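PDB 3PP9: putative streptothricin acetyltransferase from Bacillus anthracis, which binds acetyl coenzyme A and, as a GNAT-family enzyme, probably transfers its acetyl group to streptothricin-type antibiotics. Local coordinates for residues 149-153 and 178-182. Sequence-based numbering, arbitrary orientation. Where two conformers were deposited one is given.
Sequences CKFYE and AIYWY. With ACO (acetyl coenzyme *a), chain D.
W181 reaches from strand 178-182 to helix 149-153 and meets C149, Y152 and E153. Its bond to CB points at the helix, and CD2 lies 4.2 Å from Y152 CB, which sits over one face of the ring, displaced toward the rim. Along the pyrrole side, NE1 is 3.9 Å from C149 SG, a sulfur-aromatic contact at the ring edge; this buried N-H has no hydrogen-bond partner. Farther out, CZ2 touches C149 CB at 3.6 Å, CZ3 lies 4.3 Å from E153 CB, and CH2, at the tip, is 3.8 Å from C149 O. With CG anti to its carbonyl carbon (chi1 -66°), W181 lays one indole face against Y152 CB and brings CZ2 to C149. C149 SG also touches I179 CD1, two residues back along the same side of the strand. The rings of Y152 and W181 are inclined to each other, planes at 40°.

Beyond the indole, Y152 runs on to the thioester: its OH is 3.3 Å from the acetyl carbon C of acetyl coenzyme A and close to S1P. F151, on the cofactor side of the helix, takes the pantetheine carbon CCP over its ring centre, and K150 CB packs on the adenine at C2A. In the conformers given, E153 OE2 and K150 NZ both hydrogen-bond to Y45 OH.

Helix 146-154 thus lies between the cofactor and strand 178-184 of the GNAT fold; segment 149-153 runs at 20° to segment 178-182, axes 9.9 Å apart at closest approach. That strand pairs antiparallel with 136-142 and 158-163, whose residues T141 and I159 touch W181, while F157 meets the Y152 ring edge-to-face.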
loop_
_atom_site.group_PDB
_atom_site.type_symbol
_atom_site.label_atom_id
_atom_site.label_comp_id
_atom_site.label_asym_id
_atom_site.label_seq_id
_atom_site.Cartn_x
_atom_site.Cartn_y
_atom_site.Cartn_z
ATOM N N CYS A 149 -6.546 3.913 16.445
ATOM C CA CYS A 149 -7.328 4.842 15.613
ATOM C C CYS A 149 -7.650 6.133 16.374
ATOM O O CYS A 149 -7.463 7.233 15.848
ATOM C CB CYS A 149 -8.590 4.187 15.075
ATOM S SG CYS A 149 -8.257 2.875 13.838
ATOM N N LYS A 150 -8.130 6.005 17.607
ATOM C CA LYS A 150 -8.456 7.184 18.415
ATOM C C LYS A 150 -7.200 8.004 18.683
ATOM O O LYS A 150 -7.241 9.232 18.661
ATOM C CB LYS A 150 -9.135 6.776 19.716
ATOM C CG LYS A 150 -10.531 6.200 19.524
ATOM C CD LYS A 150 -11.489 7.245 18.977
ATOM C CE LYS A 150 -12.894 6.684 18.823
ATOM N NZ LYS A 150 -13.866 7.716 18.390
ATOM N N PHE A 151 -6.084 7.328 18.927
ATOM C CA PHE A 151 -4.811 8.010 19.162
ATOM C C PHE A 151 -4.416 8.842 17.925
ATOM O O PHE A 151 -4.079 10.026 18.040
ATOM C CB PHE A 151 -3.729 6.961 19.450
ATOM C CG PHE A 151 -2.311 7.501 19.396
ATOM C CD1 PHE A 151 -1.817 8.299 20.405
ATOM C CD2 PHE A 151 -1.469 7.169 18.349
ATOM C CE1 PHE A 151 -0.517 8.776 20.346
ATOM C CE2 PHE A 151 -0.165 7.643 18.285
ATOM C CZ PHE A 151 0.311 8.443 19.295
ATOM N N TYR A 152 -4.470 8.247 16.735
ATOM C CA TYR A 152 -4.117 9.006 15.519
ATOM C C TYR A 152 -5.064 10.191 15.311
ATOM O O TYR A 152 -4.632 11.279 14.903
ATOM C CB TYR A 152 -4.038 8.104 14.278
ATOM C CG TYR A 152 -2.967 7.057 14.400
ATOM C CD1 TYR A 152 -1.640 7.409 14.551
ATOM C CD2 TYR A 152 -3.269 5.709 14.282
ATOM C CE1 TYR A 152 -0.647 6.439 14.672
ATOM C CE2 TYR A 152 -2.285 4.752 14.385
ATOM C CZ TYR A 152 -0.979 5.126 14.573
ATOM O OH TYR A 152 0.015 4.156 14.690
ATOM N N GLU A 153 -6.343 9.983 15.588
ATOM C CA GLU A 153 -7.344 11.039 15.442
ATOM C C GLU A 153 -7.017 12.215 16.384
ATOM O O GLU A 153 -7.164 13.375 16.005
ATOM C CB GLU A 153 -8.721 10.459 15.728
ATOM C CG GLU A 153 -9.873 11.380 15.423
ATOM C CD GLU A 153 -11.202 10.727 15.730
ATOM O OE1 GLU A 153 -11.473 10.398 16.907
ATOM O OE2 GLU A 153 -12.009 10.591 14.796
ATOM N N ALA A 178 -8.100 -2.726 6.384
ATOM C CA ALA A 178 -6.959 -1.821 6.510
ATOM C C ALA A 178 -7.479 -0.397 6.418
ATOM O O ALA A 178 -8.329 -0.095 5.567
ATOM C CB ALA A 178 -5.963 -2.057 5.360
ATOM N N ILE A 179 -6.986 0.475 7.294
ATOM C CA ILE A 179 -7.363 1.877 7.316
ATOM C C ILE A 179 -6.084 2.698 7.157
ATOM O O ILE A 179 -5.104 2.481 7.871
ATOM C CB ILE A 179 -8.093 2.291 8.604
ATOM C CG1 ILE A 179 -9.328 1.411 8.820
ATOM C CG2 ILE A 179 -8.489 3.762 8.530
ATOM C CD1 ILE A 179 -10.124 1.754 10.082
ATOM N N TYR A 180 -6.102 3.626 6.215
ATOM C CA TYR A 180 -4.928 4.483 5.937
ATOM C C TYR A 180 -5.160 5.905 6.481
ATOM O O TYR A 180 -6.133 6.564 6.115
ATOM C CB TYR A 180 -4.624 4.432 4.444
ATOM C CG TYR A 180 -4.432 2.993 4.024
ATOM C CD1 TYR A 180 -3.211 2.368 4.150
ATOM C CD2 TYR A 180 -5.502 2.256 3.545
ATOM C CE1 TYR A 180 -3.057 1.023 3.777
ATOM C CE2 TYR A 180 -5.352 0.932 3.173
ATOM C CZ TYR A 180 -4.144 0.327 3.300
ATOM O OH TYR A 180 -4.044 -0.995 2.917
ATOM N N TRP A 181 -4.257 6.336 7.365
ATOM C CA TRP A 181 -4.358 7.620 8.062
ATOM C C TRP A 181 -3.276 8.551 7.590
ATOM O O TRP A 181 -2.148 8.118 7.373
ATOM C CB TRP A 181 -4.212 7.415 9.569
ATOM C CG TRP A 181 -5.315 6.642 10.236
ATOM C CD1 TRP A 181 -5.407 5.286 10.358
ATOM C CD2 TRP A 181 -6.444 7.189 10.925
ATOM N NE1 TRP A 181 -6.540 4.956 11.073
ATOM C CE2 TRP A 181 -7.189 6.105 11.435
ATOM C CE3 TRP A 181 -6.902 8.487 11.156
ATOM C CZ2 TRP A 181 -8.377 6.292 12.146
ATOM C CZ3 TRP A 181 -8.058 8.673 11.867
ATOM C CH2 TRP A 181 -8.793 7.571 12.358
ATOM N N TYR A 182 -3.637 9.830 7.487
ATOM C CA TYR A 182 -2.769 10.873 6.976
ATOM C C TYR A 182 -2.772 12.146 7.789
ATOM O O TYR A 182 -3.818 12.592 8.232
ATOM C CB TYR A 182 -3.268 11.264 5.564
ATOM C CG TYR A 182 -3.162 10.120 4.584
ATOM C CD1 TYR A 182 -2.045 9.965 3.779
ATOM C CD2 TYR A 182 -4.154 9.153 4.507
ATOM C CE1 TYR A 182 -1.924 8.871 2.919
ATOM C CE2 TYR A 182 -4.030 8.061 3.648
ATOM C CZ TYR A 182 -2.935 7.952 2.835
ATOM O OH TYR A 182 -2.821 6.837 2.024
HETATM N N1A ACO D . -8.463 5.180 23.461
HETATM C C2A ACO D . -8.798 6.466 23.244
HETATM N N3A ACO D . -7.894 7.455 23.164
HETATM C C4A ACO D . -6.573 7.175 23.303
HETATM C C5A ACO D . -6.149 5.797 23.561
HETATM C C6A ACO D . -7.190 4.776 23.646
HETATM N N6A ACO D . -6.837 3.497 23.880
HETATM N N7A ACO D . -4.816 5.798 23.672
HETATM C C8A ACO D . -4.406 7.075 23.505
HETATM N N9A ACO D . -5.454 7.889 23.277
HETATM C C1B ACO D . -5.431 9.351 23.107
HETATM C C2B ACO D . -5.109 9.955 24.476
HETATM O O2B ACO D . -6.237 10.135 25.343
HETATM C C3B ACO D . -4.445 11.258 24.121
HETATM O O3B ACO D . -5.447 12.247 23.924
HETATM P P3B ACO D . -5.294 13.760 24.443
HETATM O O7A ACO D . -4.096 14.301 23.691
HETATM O O8A ACO D . -5.084 13.597 25.927
HETATM O O9A ACO D . -6.624 14.358 24.034
HETATM C C4B ACO D . -3.756 10.961 22.803
HETATM O O4B ACO D . -4.416 9.822 22.228
HETATM C C5B ACO D . -2.272 10.681 23.006
HETATM O O5B ACO D . -2.140 9.446 23.713
HETATM P P1A ACO D . -0.727 8.995 24.322
HETATM O O1A ACO D . -0.861 8.820 25.817
HETATM O O2A ACO D . 0.307 9.935 23.777
HETATM O O3A ACO D . -0.589 7.546 23.613
HETATM P P2A ACO D . 0.272 6.306 24.128
HETATM O O4A ACO D . -0.690 5.460 24.910
HETATM O O5A ACO D . 1.570 6.720 24.767
HETATM O O6A ACO D . 0.684 5.568 22.751
HETATM C CBP ACO D . 0.065 3.869 21.167
HETATM C CCP ACO D . -0.282 5.224 21.770
HETATM C CDP ACO D . -0.900 3.580 20.026
HETATM C CEP ACO D . 1.500 3.899 20.646
HETATM C CAP ACO D . -0.048 2.776 22.238
HETATM O OAP ACO D . -1.448 2.582 22.577
HETATM C C9P ACO D . 0.484 1.439 21.808
HETATM O O9P ACO D . 1.666 1.198 21.825
HETATM N N8P ACO D . -0.382 0.498 21.412
HETATM C C7P ACO D . 0.027 -0.857 21.032
HETATM C C6P ACO D . 0.811 -0.916 19.747
HETATM C C5P ACO D . -0.010 -0.308 18.645
HETATM O O5P ACO D . -1.203 -0.528 18.543
HETATM N N4P ACO D . 0.622 0.474 17.799
HETATM C C3P ACO D . -0.014 1.132 16.673
HETATM C C2P ACO D . -0.120 0.089 15.561
HETATM S S1P ACO D . -0.350 0.841 13.963
HETATM C C ACO D . 1.212 1.349 13.568
HETATM O O ACO D . 2.129 1.179 14.344
HETATM C CH3 ACO D . 1.438 2.024 12.260
#